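Local coordinates for transglutaminase-like domain-containing protein (Streptococcus suis, PDB 4XZ7) that probably catalyses protein cross-linking as a transglutaminase, and acts as an antiphagocytic virulence factor of the bacterium, working as a homodimer, at residues B[87-92]-B[121-126]; B[99-104]-B[161-166]; B[278-283]-B[298-303]; B[369-374]-B[383-388]. All blocks are in the same frame, centred on the assembly; numbering follows the deposited sequence.

This chain is an N-terminal portion of a much longer protein and includes its transglutaminase-like region. From the N terminus, contact 1 comes first: strand 90-91 pairs with strand 121-124 and closes a 28-residue loop. Helix 95-101 sits inside that loop and its C-terminal end reaches 161-166, so contact 2 crosses contact 1; both use the sheet in which strands 121-124 and 157-167 are neighbours, their centres about 10 Å apart. Contact 3 follows in series, about 62 Å away between centres, joining the arms of a hairpin in the transglutaminase-like region. Contact 4 closes a short loop near the C terminus, where Val383, Tyr387 and Thr370 pack on Gly279, in the turn leading into that hairpin.

Contact 1: B[87-92]-B[121-126]; sequences KGDVIA and RIHALF
Asp89 reaches across to Arg121 and His123 and holds the start of a short parallel strand pair. Asp89 CB lies at the edge of the His123 ring, 3.5 Å from His123 NE2, and also close to the carbonyl oxygen of Arg121. Beyond it the carboxylate divides its work. Asp89 OD1 accepts the backbone N-H of Arg121 at 2.8 Å, a fairly straight bond (164°) that arrives from above the carboxylate plane. Asp89 OD2 takes the N-H of His123 NE2 at 2.7 Å, on its anti side but tilted well out of the carboxylate plane; the acceptor lies close to the imidazole plane, although ring and carboxylate are turned 42° against each other. With CG beside its own backbone N (chi1 -77°), Asp89 can serve the neighbouring backbone and the imidazole together. The opposite ring nitrogen, ND1, is hydrogen-bonded to Ser160, so both nitrogens of the buried imidazole have partners and its rotation is fixed. A negative Asp89 would probably favour protonation of the ring.

Parallel pairing continues from Val90 N to Arg121 O, from His123 N to Val90 O (2.9 Å) and from Ala92 N to His123 O. Apolar groups gather on the face carrying Val90 and Ile122, where Val90 CG2 meets Ile122 CG1 at 3.8 Å. At the far end, a water joins Ala92 O to Leu125 N.

Strand 121-124 is flanked on its other side by antiparallel strand 157-167. Tyr98 of helix 95-101 packs on Ala92, Ile122 and Phe126, whereas Ile91, on the His123 face, rests on Ile14 and Val16 of strand 14-17.

Contact 2: B[99-104]-B[161-166]; sequences HNQMRE and HGLTVD
Met102 and His161 run past each other in opposite directions, the thioether drawn along the rim of the imidazole and not over its face. The sulfur SD stands 5.1 Å from the ring centroid and 86° off the ring normal, an edge-on sulfur-aromatic contact, and the terminal methyl of Met102, CE, comes to 3.8 Å from His161 CE1. Bends in the methionine chain at chi2 (-52°) and chi3 (-59°) fold the thioether back to this position. Leu163, two residues after His161, crosses Met102 at a slant, its CD1 3.8 Å from Met102 SD. Leu163 CD1 also meets Gln101 CG at 4.1 Å, while the amide oxygen of Gln101 turns to Arg106.

The C-terminal end of helix 95-101 is thereby packed on the long, interrupted strand 157-167 in a mixed sheet; Met102 is where the chain leaves helical geometry. No hydrogen bond links the segments; the contact rests on van der Waals packing of the thioether, the leucine methyl and the imidazole edge.

The orientation of the imidazole is set from its own strand and the helix. His161 ND1 donates to Gly162 O at 2.7 Å, nearly in the ring plane but above the carbonyl plane, and NE2 is hydrogen-bonded to the Tyr98 hydroxyl, about one turn before Met102. Farther along the strand, Asp166 accepts backbone N-H groups of Asn185 and Val186 of the second subunit.

Contact 3: B[278-283]-B[298-303]; sequences LGLPAY and ARVYYD
Tyr283 and Arg299 are brought alongside each other by contrasting torsions: the tyrosine CG stands between its backbone N and carbonyl carbon (chi1 69°), whereas the arginine chain, with CG beside its backbone N, bends at chi2 and chi3. The two side chains point the same way from one face of the sheet. Tyr283 CE2 touches Arg299 CB at 3.5 Å, and the guanidinium is turned 87° from the plane of the phenol ring. Tyr301 takes the extended course, CG opposite its backbone N (chi1 -176°), which carries its ring away and leaves CB to meet Pro281 CB at 3.7 Å. On the face shared by Ala282 and Val300, Val300 CG1 fits against Leu280 CB, also at 3.7 Å.

Between the two faces runs the antiparallel pairing of a beta hairpin, strands 282-288 and 294-302, in a mixed sheet of the transglutaminase-like region, between strands 305-309 and 354-357. Tyr283 and Arg299 form a hydrogen-bonded pair, each N donating to the other's carbonyl oxygen at 2.9 Å; Ala282 and Val300 form the following non-hydrogen-bonded pair. Tyr301 N then reaches Pro281 O at 2.7 Å. The Schellman motif at Gly279 ends helix 264-277 and leads into this hairpin, whose Ala282 and Val300 pack on Phe275 of the helix.

The polar ends of the leading pair converge on Glu362, which accepts a hydrogen bond from the Tyr283 hydroxyl and forms a salt bridge with Arg299; Thr308 also binds the guanidinium. With Tyr283 and Arg299 buried, this pairing would be expected to favour the ionised carboxylate and offset the arginine's charge.

Contact 4: B[369-374]-B[383-388]; sequences KTADLL and VGLDYI
Thr370 meets Tyr387 through both its backbone and its side chain. Thr370 N-H donates to Tyr387 O at 2.9 Å in a nearly straight bond (168°), and its CG2 lies obliquely to the phenol ring, 3.7 Å from CD1. The hydroxyl branch turns the other way: chi1 of 72° sets Thr370 OG1 between the backbone N and the carbonyl carbon, against Val383 CG2 at 3.3 Å, the two side chains crossing at about a right angle. Ala371 CB fills the next position, 3.9 Å from Leu385 CD1 and close to the carbonyl of Gly384. At the margin, the aliphatic part of Lys369 passes Leu385 O and crosses Ile388 at a slant, Lys369 CG to Ile388 CG1 3.9 Å.

A water sits between the segments and is gripped by four protein atoms. It accepts from Ala371 N at 2.8 Å, donates to the carbonyl oxygens of Gly384 and Tyr387, and hydrogen-bonds to Thr370 OG1, so that Tyr387 O serves both Thr370 and the water.

Farther out, Gly384 O bonds to Ser381, and Lys369 NZ makes a long salt bridge, 3.6 Å, to Asp372 OD2. Leu373 and Leu374 pack on helix 264-277, and Leu373 also touches Leu137 of the second subunit.

A water and one backbone bond join two parts of an irregular loop after helix 359-365, beside helix 264-277 of the transglutaminase-like region; residues 370-374 have helical backbone angles without regular helix bonding.

Contact 1: B[87-92]-B[121-126]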
loop_
_atom_site.group_PDB
_atom_site.type_symbol
_atom_site.label_atom_id
_atom_site.label_comp_id
_atom_site.label_asym_id
_atom_site.label_seq_id
_atom_site.Cartn_x
_atom_site.Cartn_y
_atom_site.Cartn_z
ATOM N N LYS B 87 -15.588 -17.685 4.865
ATOM C CA LYS B 87 -16.921 -17.582 4.273
ATOM C C LYS B 87 -16.983 -17.850 2.755
ATOM O O LYS B 87 -17.987 -18.370 2.261
ATOM C CB LYS B 87 -17.524 -16.200 4.583
ATOM C CG LYS B 87 -18.013 -16.029 6.038
ATOM C CD LYS B 87 -18.756 -14.692 6.235
ATOM C CE LYS B 87 -19.485 -14.607 7.581
ATOM N NZ LYS B 87 -20.907 -15.039 7.512
ATOM N N GLY B 88 -15.937 -17.526 2.004
ATOM C CA GLY B 88 -16.003 -17.796 0.564
ATOM C C GLY B 88 -15.535 -19.181 0.112
ATOM O O GLY B 88 -15.569 -19.497 -1.078
ATOM N N ASP B 89 -15.087 -20.012 1.054
ATOM C CA ASP B 89 -14.602 -21.359 0.730
ATOM C C ASP B 89 -15.714 -22.241 0.212
ATOM O O ASP B 89 -16.876 -22.008 0.509
ATOM C CB ASP B 89 -13.980 -22.028 1.965
ATOM C CG ASP B 89 -12.599 -21.514 2.266
ATOM O OD1 ASP B 89 -12.190 -20.497 1.657
ATOM O OD2 ASP B 89 -11.915 -22.139 3.108
ATOM N N VAL B 90 -15.368 -23.273 -0.549
ATOM C CA VAL B 90 -16.392 -24.235 -0.924
ATOM C C VAL B 90 -16.054 -25.665 -0.481
ATOM O O VAL B 90 -14.889 -26.065 -0.352
ATOM C CB VAL B 90 -16.678 -24.204 -2.448
ATOM C CG1 VAL B 90 -16.367 -22.815 -3.034
ATOM C CG2 VAL B 90 -15.942 -25.297 -3.171
ATOM N N ILE B 91 -17.104 -26.422 -0.198
ATOM C CA ILE B 91 -16.952 -27.823 0.134
ATOM C C ILE B 91 -17.464 -28.688 -1.014
ATOM O O ILE B 91 -18.632 -28.612 -1.361
ATOM C CB ILE B 91 -17.709 -28.175 1.407
ATOM C CG1 ILE B 91 -17.093 -27.431 2.599
ATOM C CG2 ILE B 91 -17.721 -29.706 1.599
ATOM C CD1 ILE B 91 -17.725 -27.765 3.915
ATOM N N ALA B 92 -16.586 -29.494 -1.605
ATOM C CA ALA B 92 -16.994 -30.368 -2.699
ATOM C C ALA B 92 -17.842 -31.505 -2.166
ATOM O O ALA B 92 -17.465 -32.178 -1.208
ATOM C CB ALA B 92 -15.785 -30.917 -3.442
ATOM N N ARG B 121 -10.407 -21.385 -0.362
ATOM C CA ARG B 121 -9.993 -22.783 -0.345
ATOM C C ARG B 121 -11.155 -23.703 -0.729
ATOM O O ARG B 121 -12.320 -23.309 -0.669
ATOM C CB ARG B 121 -9.419 -23.152 1.039
ATOM C CG ARG B 121 -8.135 -22.413 1.352
ATOM C CD ARG B 121 -7.621 -22.589 2.781
ATOM N NE ARG B 121 -6.738 -21.469 3.138
ATOM C CZ ARG B 121 -5.446 -21.599 3.397
ATOM N NH1 ARG B 121 -4.883 -22.801 3.369
ATOM N NH2 ARG B 121 -4.721 -20.540 3.695
ATOM N N ILE B 122 -10.828 -24.916 -1.162
ATOM C CA ILE B 122 -11.841 -25.939 -1.406
ATOM C C ILE B 122 -11.514 -27.101 -0.475
ATOM O O ILE B 122 -10.331 -27.363 -0.189
ATOM C CB ILE B 122 -11.872 -26.389 -2.903
ATOM C CG1 ILE B 122 -12.861 -27.527 -3.135
ATOM C CG2 ILE B 122 -10.490 -26.825 -3.395
ATOM C CD1 ILE B 122 -13.240 -27.673 -4.596
ATOM N N HIS B 123 -12.551 -27.769 0.023
ATOM C CA HIS B 123 -12.381 -28.843 0.995
ATOM C C HIS B 123 -13.201 -30.068 0.606
ATOM O O HIS B 123 -14.189 -29.967 -0.118
ATOM C CB HIS B 123 -12.795 -28.392 2.402
ATOM C CG HIS B 123 -12.379 -26.994 2.745
ATOM N ND1 HIS B 123 -11.154 -26.692 3.306
ATOM C CD2 HIS B 123 -13.038 -25.816 2.625
ATOM C CE1 HIS B 123 -11.076 -25.390 3.508
ATOM N NE2 HIS B 123 -12.207 -24.834 3.097
ATOM N N ALA B 124 -12.807 -31.228 1.100
ATOM C CA ALA B 124 -13.526 -32.437 0.737
ATOM C C ALA B 124 -13.238 -33.539 1.738
ATOM O O ALA B 124 -12.163 -33.569 2.342
ATOM C CB ALA B 124 -13.154 -32.879 -0.679
ATOM N N LEU B 125 -14.207 -34.435 1.923
ATOM C CA LEU B 125 -14.027 -35.576 2.819
ATOM C C LEU B 125 -13.255 -36.713 2.158
ATOM O O LEU B 125 -12.950 -37.728 2.794
ATOM C CB LEU B 125 -15.381 -36.083 3.315
ATOM C CG LEU B 125 -16.103 -35.094 4.234
ATOM C CD1 LEU B 125 -17.513 -35.581 4.504
ATOM C CD2 LEU B 125 -15.345 -34.872 5.532
ATOM N N PHE B 126 -12.944 -36.545 0.880
ATOM C CA PHE B 126 -12.061 -37.473 0.181
ATOM C C PHE B 126 -10.774 -36.732 -0.129
ATOM O O PHE B 126 -10.737 -35.506 -0.111
ATOM C CB PHE B 126 -12.714 -38.018 -1.093
ATOM C CG PHE B 126 -13.253 -36.949 -1.999
ATOM C CD1 PHE B 126 -12.443 -36.360 -2.961
ATOM C CD2 PHE B 126 -14.561 -36.530 -1.889
ATOM C CE1 PHE B 126 -12.935 -35.367 -3.788
ATOM C CE2 PHE B 126 -15.055 -35.543 -2.713
ATOM C CZ PHE B 126 -14.242 -34.957 -3.660
HETATM O O HOH W 1 -16.826 -34.003 0.531
#

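Contact 2: B[99-104]-B[161-166]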
loop_
_atom_site.group_PDB
_atom_site.type_symbol
_atom_site.label_atom_id
_atom_site.label_comp_id
_atom_site.label_asym_id
_atom_site.label_seq_id
_atom_site.Cartn_x
_atom_site.Cartn_y
_atom_site.Cartn_z
ATOM N N HIS B 99 -14.058 -32.085 -9.402
ATOM C CA HIS B 99 -13.350 -31.986 -10.671
ATOM C C HIS B 99 -13.985 -30.925 -11.563
ATOM O O HIS B 99 -13.284 -30.228 -12.294
ATOM C CB HIS B 99 -13.273 -33.355 -11.347
ATOM C CG HIS B 99 -12.385 -34.315 -10.614
ATOM N ND1 HIS B 99 -12.876 -35.330 -9.819
ATOM C CD2 HIS B 99 -11.036 -34.376 -10.509
ATOM C CE1 HIS B 99 -11.867 -35.992 -9.280
ATOM N NE2 HIS B 99 -10.739 -35.432 -9.681
ATOM N N ASN B 100 -15.295 -30.755 -11.468
ATOM C CA ASN B 100 -15.909 -29.602 -12.105
ATOM C C ASN B 100 -15.245 -28.319 -11.624
ATOM O O ASN B 100 -14.920 -27.432 -12.411
ATOM C CB ASN B 100 -17.406 -29.551 -11.814
ATOM C CG ASN B 100 -18.160 -30.698 -12.444
ATOM O OD1 ASN B 100 -17.731 -31.259 -13.455
ATOM N ND2 ASN B 100 -19.295 -31.054 -11.849
ATOM N N GLN B 101 -15.026 -28.241 -10.320
ATOM C CA GLN B 101 -14.544 -27.025 -9.688
ATOM C C GLN B 101 -13.089 -26.671 -10.058
ATOM O O GLN B 101 -12.723 -25.498 -10.116
ATOM C CB GLN B 101 -14.686 -27.171 -8.176
ATOM C CG GLN B 101 -14.985 -25.892 -7.462
ATOM C CD GLN B 101 -16.458 -25.643 -7.341
ATOM O OE1 GLN B 101 -16.888 -24.517 -7.123
ATOM N NE2 GLN B 101 -17.249 -26.700 -7.470
ATOM N N MET B 102 -12.271 -27.690 -10.299
ATOM C CA MET B 102 -10.854 -27.508 -10.604
ATOM C C MET B 102 -10.533 -27.563 -12.109
ATOM O O MET B 102 -9.358 -27.597 -12.498
ATOM C CB MET B 102 -10.016 -28.575 -9.872
ATOM C CG MET B 102 -10.192 -28.598 -8.363
ATOM S SD MET B 102 -9.943 -26.973 -7.634
ATOM C CE MET B 102 -8.269 -26.642 -8.168
ATOM N N ARG B 103 -11.560 -27.580 -12.955
ATOM C CA ARG B 103 -11.338 -27.727 -14.397
ATOM C C ARG B 103 -10.541 -26.563 -14.988
ATOM O O ARG B 103 -9.671 -26.736 -15.840
ATOM C CB ARG B 103 -12.673 -27.856 -15.139
ATOM C CG ARG B 103 -12.524 -28.424 -16.538
ATOM C CD ARG B 103 -13.872 -28.589 -17.230
ATOM N NE ARG B 103 -14.890 -29.141 -16.338
ATOM C CZ ARG B 103 -14.954 -30.417 -15.962
ATOM N NH1 ARG B 103 -15.924 -30.817 -15.150
ATOM N NH2 ARG B 103 -14.051 -31.293 -16.386
ATOM N N GLU B 104 -10.858 -25.371 -14.516
ATOM C CA GLU B 104 -10.249 -24.158 -15.019
ATOM C C GLU B 104 -9.721 -23.410 -13.811
ATOM O O GLU B 104 -10.365 -23.402 -12.767
ATOM C CB GLU B 104 -11.280 -23.332 -15.812
ATOM C CG GLU B 104 -10.916 -21.872 -16.104
ATOM C CD GLU B 104 -11.883 -21.207 -17.101
ATOM O OE1 GLU B 104 -12.135 -19.980 -16.989
ATOM O OE2 GLU B 104 -12.383 -21.915 -18.007
ATOM N N HIS B 161 -7.288 -27.393 0.005
ATOM C CA HIS B 161 -6.203 -26.698 -0.697
ATOM C C HIS B 161 -6.768 -25.469 -1.399
ATOM O O HIS B 161 -7.977 -25.278 -1.446
ATOM C CB HIS B 161 -5.469 -27.625 -1.689
ATOM C CG HIS B 161 -6.326 -28.124 -2.824
ATOM N ND1 HIS B 161 -6.869 -27.284 -3.772
ATOM C CD2 HIS B 161 -6.696 -29.379 -3.182
ATOM C CE1 HIS B 161 -7.559 -27.994 -4.653
ATOM N NE2 HIS B 161 -7.482 -29.268 -4.312
ATOM N N GLY B 162 -5.880 -24.635 -1.928
ATOM C CA GLY B 162 -6.282 -23.415 -2.590
ATOM C C GLY B 162 -7.289 -23.658 -3.686
ATOM O O GLY B 162 -7.195 -24.647 -4.414
ATOM N N LEU B 163 -8.273 -22.768 -3.772
ATOM C CA LEU B 163 -9.227 -22.781 -4.864
ATOM C C LEU B 163 -8.916 -21.640 -5.829
ATOM O O LEU B 163 -8.840 -21.857 -7.027
ATOM C CB LEU B 163 -10.669 -22.662 -4.353
ATOM C CG LEU B 163 -11.754 -22.633 -5.436
ATOM C CD1 LEU B 163 -11.608 -23.812 -6.400
ATOM C CD2 LEU B 163 -13.131 -22.649 -4.810
ATOM N N THR B 164 -8.731 -20.428 -5.305
ATOM C CA THR B 164 -8.393 -19.293 -6.163
ATOM C C THR B 164 -6.883 -19.165 -6.340
ATOM O O THR B 164 -6.101 -19.500 -5.443
ATOM C CB THR B 164 -8.915 -17.958 -5.604
ATOM O OG1 THR B 164 -8.372 -17.780 -4.300
ATOM C CG2 THR B 164 -10.456 -17.948 -5.522
ATOM N N VAL B 165 -6.489 -18.678 -7.508
ATOM C CA VAL B 165 -5.101 -18.354 -7.771
ATOM C C VAL B 165 -4.969 -16.834 -7.814
ATOM O O VAL B 165 -5.928 -16.122 -8.133
ATOM C CB VAL B 165 -4.603 -18.998 -9.096
ATOM C CG1 VAL B 165 -4.774 -20.502 -9.032
ATOM C CG2 VAL B 165 -5.348 -18.450 -10.281
ATOM N N ASP B 166 -3.794 -16.342 -7.449
ATOM C CA ASP B 166 -3.544 -14.912 -7.431
ATOM C C ASP B 166 -2.050 -14.717 -7.587
ATOM O O ASP B 166 -1.277 -15.686 -7.552
ATOM C CB ASP B 166 -4.034 -14.281 -6.120
ATOM C CG ASP B 166 -4.343 -12.790 -6.251
ATOM O OD1 ASP B 166 -3.967 -12.168 -7.269
ATOM O OD2 ASP B 166 -4.960 -12.242 -5.314
#

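Contact 3: B[278-283]-B[298-303]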
loop_
_atom_site.group_PDB
_atom_site.type_symbol
_atom_site.label_atom_id
_atom_site.label_comp_id
_atom_site.label_asym_id
_atom_site.label_seq_id
_atom_site.Cartn_x
_atom_site.Cartn_y
_atom_site.Cartn_z
ATOM N N LEU B 278 1.352 23.499 26.239
ATOM C CA LEU B 278 2.025 24.107 27.382
ATOM C C LEU B 278 1.979 25.631 27.358
ATOM O O LEU B 278 2.611 26.288 28.177
ATOM C CB LEU B 278 3.483 23.641 27.435
ATOM C CG LEU B 278 3.743 22.178 27.794
ATOM C CD1 LEU B 278 5.180 21.769 27.454
ATOM C CD2 LEU B 278 3.442 21.937 29.267
ATOM N N GLY B 279 1.246 26.199 26.411
ATOM C CA GLY B 279 1.155 27.643 26.305
ATOM C C GLY B 279 2.348 28.251 25.593
ATOM O O GLY B 279 2.607 29.441 25.719
ATOM N N LEU B 280 3.079 27.440 24.836
ATOM C CA LEU B 280 4.249 27.937 24.137
ATOM C C LEU B 280 4.023 27.880 22.621
ATOM O O LEU B 280 4.272 26.841 21.997
ATOM C CB LEU B 280 5.481 27.119 24.527
ATOM C CG LEU B 280 6.302 27.439 25.783
ATOM C CD1 LEU B 280 5.657 28.511 26.638
ATOM C CD2 LEU B 280 6.549 26.155 26.585
ATOM N N PRO B 281 3.527 28.986 22.029
ATOM C CA PRO B 281 3.216 29.042 20.589
ATOM C C PRO B 281 4.280 28.371 19.731
ATOM O O PRO B 281 5.448 28.772 19.786
ATOM C CB PRO B 281 3.157 30.541 20.308
ATOM C CG PRO B 281 2.590 31.107 21.608
ATOM C CD PRO B 281 3.230 30.265 22.704
ATOM N N ALA B 282 3.879 27.352 18.969
ATOM C CA ALA B 282 4.834 26.550 18.216
ATOM C C ALA B 282 4.301 26.098 16.855
ATOM O O ALA B 282 3.096 25.936 16.659
ATOM C CB ALA B 282 5.258 25.334 19.041
ATOM N N TYR B 283 5.207 25.912 15.907
ATOM C CA TYR B 283 4.831 25.274 14.649
ATOM C C TYR B 283 6.049 24.552 14.102
ATOM O O TYR B 283 7.170 24.730 14.601
ATOM C CB TYR B 283 4.250 26.291 13.629
ATOM C CG TYR B 283 5.212 27.328 13.039
ATOM C CD1 TYR B 283 5.513 27.324 11.675
ATOM C CD2 TYR B 283 5.791 28.322 13.830
ATOM C CE1 TYR B 283 6.363 28.269 11.110
ATOM C CE2 TYR B 283 6.655 29.272 13.276
ATOM C CZ TYR B 283 6.942 29.230 11.914
ATOM O OH TYR B 283 7.790 30.150 11.335
ATOM N N ALA B 298 11.195 22.514 15.398
ATOM C CA ALA B 298 10.064 23.346 15.800
ATOM C C ALA B 298 10.518 24.783 15.996
ATOM O O ALA B 298 11.672 25.039 16.336
ATOM C CB ALA B 298 9.421 22.837 17.068
ATOM N N ARG B 299 9.603 25.712 15.753
ATOM C CA ARG B 299 9.752 27.085 16.194
ATOM C C ARG B 299 8.809 27.262 17.354
ATOM O O ARG B 299 7.645 26.859 17.259
ATOM C CB ARG B 299 9.432 28.054 15.084
ATOM C CG ARG B 299 10.545 28.187 14.083
ATOM C CD ARG B 299 10.905 29.640 13.927
ATOM N NE ARG B 299 12.238 29.916 14.413
ATOM C CZ ARG B 299 12.715 31.128 14.659
ATOM N NH1 ARG B 299 13.951 31.245 15.097
ATOM N NH2 ARG B 299 11.964 32.210 14.475
ATOM N N VAL B 300 9.327 27.806 18.457
ATOM C CA VAL B 300 8.578 27.937 19.706
ATOM C C VAL B 300 8.733 29.340 20.257
ATOM O O VAL B 300 9.823 29.904 20.212
ATOM C CB VAL B 300 9.058 26.950 20.792
ATOM C CG1 VAL B 300 7.947 26.682 21.796
ATOM C CG2 VAL B 300 9.521 25.656 20.175
ATOM N N TYR B 301 7.660 29.900 20.791
ATOM C CA TYR B 301 7.744 31.234 21.367
ATOM C C TYR B 301 7.938 31.164 22.874
ATOM O O TYR B 301 7.115 30.604 23.581
ATOM C CB TYR B 301 6.488 32.046 21.039
ATOM C CG TYR B 301 6.552 33.478 21.527
ATOM C CD1 TYR B 301 7.247 34.445 20.809
ATOM C CD2 TYR B 301 5.921 33.863 22.698
ATOM C CE1 TYR B 301 7.313 35.761 21.247
ATOM C CE2 TYR B 301 5.981 35.186 23.152
ATOM C CZ TYR B 301 6.677 36.127 22.417
ATOM O OH TYR B 301 6.743 37.437 22.843
ATOM N N TYR B 302 9.030 31.727 23.365
ATOM C CA TYR B 302 9.192 31.892 24.807
ATOM C C TYR B 302 10.204 32.979 25.094
ATOM O O TYR B 302 11.036 33.321 24.233
ATOM C CB TYR B 302 9.597 30.576 25.486
ATOM C CG TYR B 302 10.878 29.936 24.971
ATOM C CD1 TYR B 302 10.843 28.950 23.981
ATOM C CD2 TYR B 302 12.117 30.304 25.488
ATOM C CE1 TYR B 302 12.015 28.363 23.512
ATOM C CE2 TYR B 302 13.290 29.718 25.031
ATOM C CZ TYR B 302 13.234 28.753 24.042
ATOM O OH TYR B 302 14.402 28.179 23.592
ATOM N N ASP B 303 10.104 33.544 26.295
ATOM C CA ASP B 303 10.992 34.613 26.713
ATOM C C ASP B 303 11.060 35.702 25.655
ATOM O O ASP B 303 12.143 36.035 25.172
ATOM C CB ASP B 303 12.396 34.064 26.998
ATOM C CG ASP B 303 12.449 33.214 28.259
ATOM O OD1 ASP B 303 11.375 32.916 28.827
ATOM O OD2 ASP B 303 13.568 32.840 28.675
#

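Contact 4: B[369-374]-B[383-388]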
loop_
_atom_site.group_PDB
_atom_site.type_symbol
_atom_site.label_atom_id
_atom_site.label_comp_id
_atom_site.label_asym_id
_atom_site.label_seq_id
_atom_site.Cartn_x
_atom_site.Cartn_y
_atom_site.Cartn_z
ATOM N N LYS B 369 -4.715 33.341 21.502
ATOM C CA LYS B 369 -4.889 32.499 22.681
ATOM C C LYS B 369 -4.252 31.166 22.349
ATOM O O LYS B 369 -4.555 30.599 21.302
ATOM C CB LYS B 369 -6.362 32.307 23.039
ATOM C CG LYS B 369 -7.139 33.605 23.275
ATOM C CD LYS B 369 -8.545 33.321 23.807
ATOM C CE LYS B 369 -9.523 34.427 23.428
ATOM N NZ LYS B 369 -9.656 34.552 21.949
ATOM N N THR B 370 -3.383 30.659 23.218
ATOM C CA THR B 370 -2.647 29.437 22.895
ATOM C C THR B 370 -3.563 28.219 22.680
ATOM O O THR B 370 -3.254 27.350 21.859
ATOM C CB THR B 370 -1.599 29.098 23.986
ATOM O OG1 THR B 370 -2.249 28.641 25.178
ATOM C CG2 THR B 370 -0.746 30.312 24.299
ATOM N N ALA B 371 -4.691 28.158 23.387
ATOM C CA ALA B 371 -5.585 27.014 23.227
ATOM C C ALA B 371 -6.216 27.004 21.832
ATOM O O ALA B 371 -6.448 25.940 21.254
ATOM C CB ALA B 371 -6.640 27.019 24.280
ATOM N N ASP B 372 -6.481 28.196 21.301
ATOM C CA ASP B 372 -6.932 28.340 19.915
ATOM C C ASP B 372 -5.925 27.743 18.942
ATOM O O ASP B 372 -6.311 27.156 17.932
ATOM C CB ASP B 372 -7.162 29.811 19.561
ATOM C CG ASP B 372 -8.422 30.365 20.173
ATOM O OD1 ASP B 372 -9.313 29.549 20.500
ATOM O OD2 ASP B 372 -8.513 31.608 20.322
ATOM N N LEU B 373 -4.635 27.887 19.250
ATOM C CA LEU B 373 -3.585 27.371 18.375
ATOM C C LEU B 373 -3.671 25.844 18.218
ATOM O O LEU B 373 -3.121 25.273 17.274
ATOM C CB LEU B 373 -2.205 27.771 18.904
ATOM C CG LEU B 373 -1.854 29.264 18.968
ATOM C CD1 LEU B 373 -0.384 29.447 19.330
ATOM C CD2 LEU B 373 -2.181 29.985 17.669
ATOM N N LEU B 374 -4.361 25.191 19.145
ATOM C CA LEU B 374 -4.558 23.745 19.095
ATOM C C LEU B 374 -5.622 23.308 18.078
ATOM O O LEU B 374 -5.668 22.132 17.695
ATOM C CB LEU B 374 -4.953 23.226 20.475
ATOM C CG LEU B 374 -3.877 23.208 21.545
ATOM C CD1 LEU B 374 -4.498 22.832 22.891
ATOM C CD2 LEU B 374 -2.787 22.202 21.146
ATOM N N VAL B 383 -2.883 25.350 30.112
ATOM C CA VAL B 383 -2.829 26.732 30.563
ATOM C C VAL B 383 -4.192 27.394 30.383
ATOM O O VAL B 383 -4.291 28.615 30.253
ATOM C CB VAL B 383 -1.748 27.530 29.798
ATOM C CG1 VAL B 383 -0.352 27.018 30.158
ATOM C CG2 VAL B 383 -1.984 27.439 28.284
ATOM N N GLY B 384 -5.240 26.578 30.372
ATOM C CA GLY B 384 -6.586 27.086 30.198
ATOM C C GLY B 384 -6.861 27.518 28.770
ATOM O O GLY B 384 -6.070 27.248 27.857
ATOM N N LEU B 385 -7.978 28.213 28.578
ATOM C CA LEU B 385 -8.449 28.550 27.241
ATOM C C LEU B 385 -8.238 30.027 26.904
ATOM O O LEU B 385 -8.584 30.473 25.806
ATOM C CB LEU B 385 -9.934 28.196 27.096
ATOM C CG LEU B 385 -10.387 26.751 27.357
ATOM C CD1 LEU B 385 -9.450 25.752 26.703
ATOM C CD2 LEU B 385 -10.553 26.441 28.844
ATOM N N ASP B 386 -7.665 30.783 27.838
ATOM C CA ASP B 386 -7.578 32.232 27.674
ATOM C C ASP B 386 -6.171 32.813 27.708
ATOM O O ASP B 386 -6.003 34.026 27.583
ATOM C CB ASP B 386 -8.416 32.921 28.753
ATOM C CG ASP B 386 -9.885 32.638 28.604
ATOM O OD1 ASP B 386 -10.385 32.700 27.458
ATOM O OD2 ASP B 386 -10.533 32.335 29.629
ATOM N N TYR B 387 -5.157 31.971 27.879
ATOM C CA TYR B 387 -3.802 32.505 27.996
ATOM C C TYR B 387 -3.205 32.871 26.647
ATOM O O TYR B 387 -3.303 32.118 25.667
ATOM C CB TYR B 387 -2.875 31.529 28.716
ATOM C CG TYR B 387 -1.420 31.930 28.612
ATOM C CD1 TYR B 387 -0.502 31.125 27.942
ATOM C CD2 TYR B 387 -0.967 33.133 29.152
ATOM C CE1 TYR B 387 0.833 31.492 27.834
ATOM C CE2 TYR B 387 0.357 33.509 29.048
ATOM C CZ TYR B 387 1.255 32.682 28.389
ATOM O OH TYR B 387 2.575 33.051 28.280
ATOM N N ILE B 388 -2.577 34.040 26.623
ATOM C CA ILE B 388 -1.909 34.565 25.445
ATOM C C ILE B 388 -0.444 34.837 25.783
ATOM O O ILE B 388 -0.141 35.591 26.714
ATOM C CB ILE B 388 -2.594 35.850 24.948
ATOM C CG1 ILE B 388 -4.089 35.591 24.709
ATOM C CG2 ILE B 388 -1.900 36.381 23.695
ATOM C CD1 ILE B 388 -4.852 36.808 24.218
HETATM O O HOH W 2 -4.849 29.385 25.893
#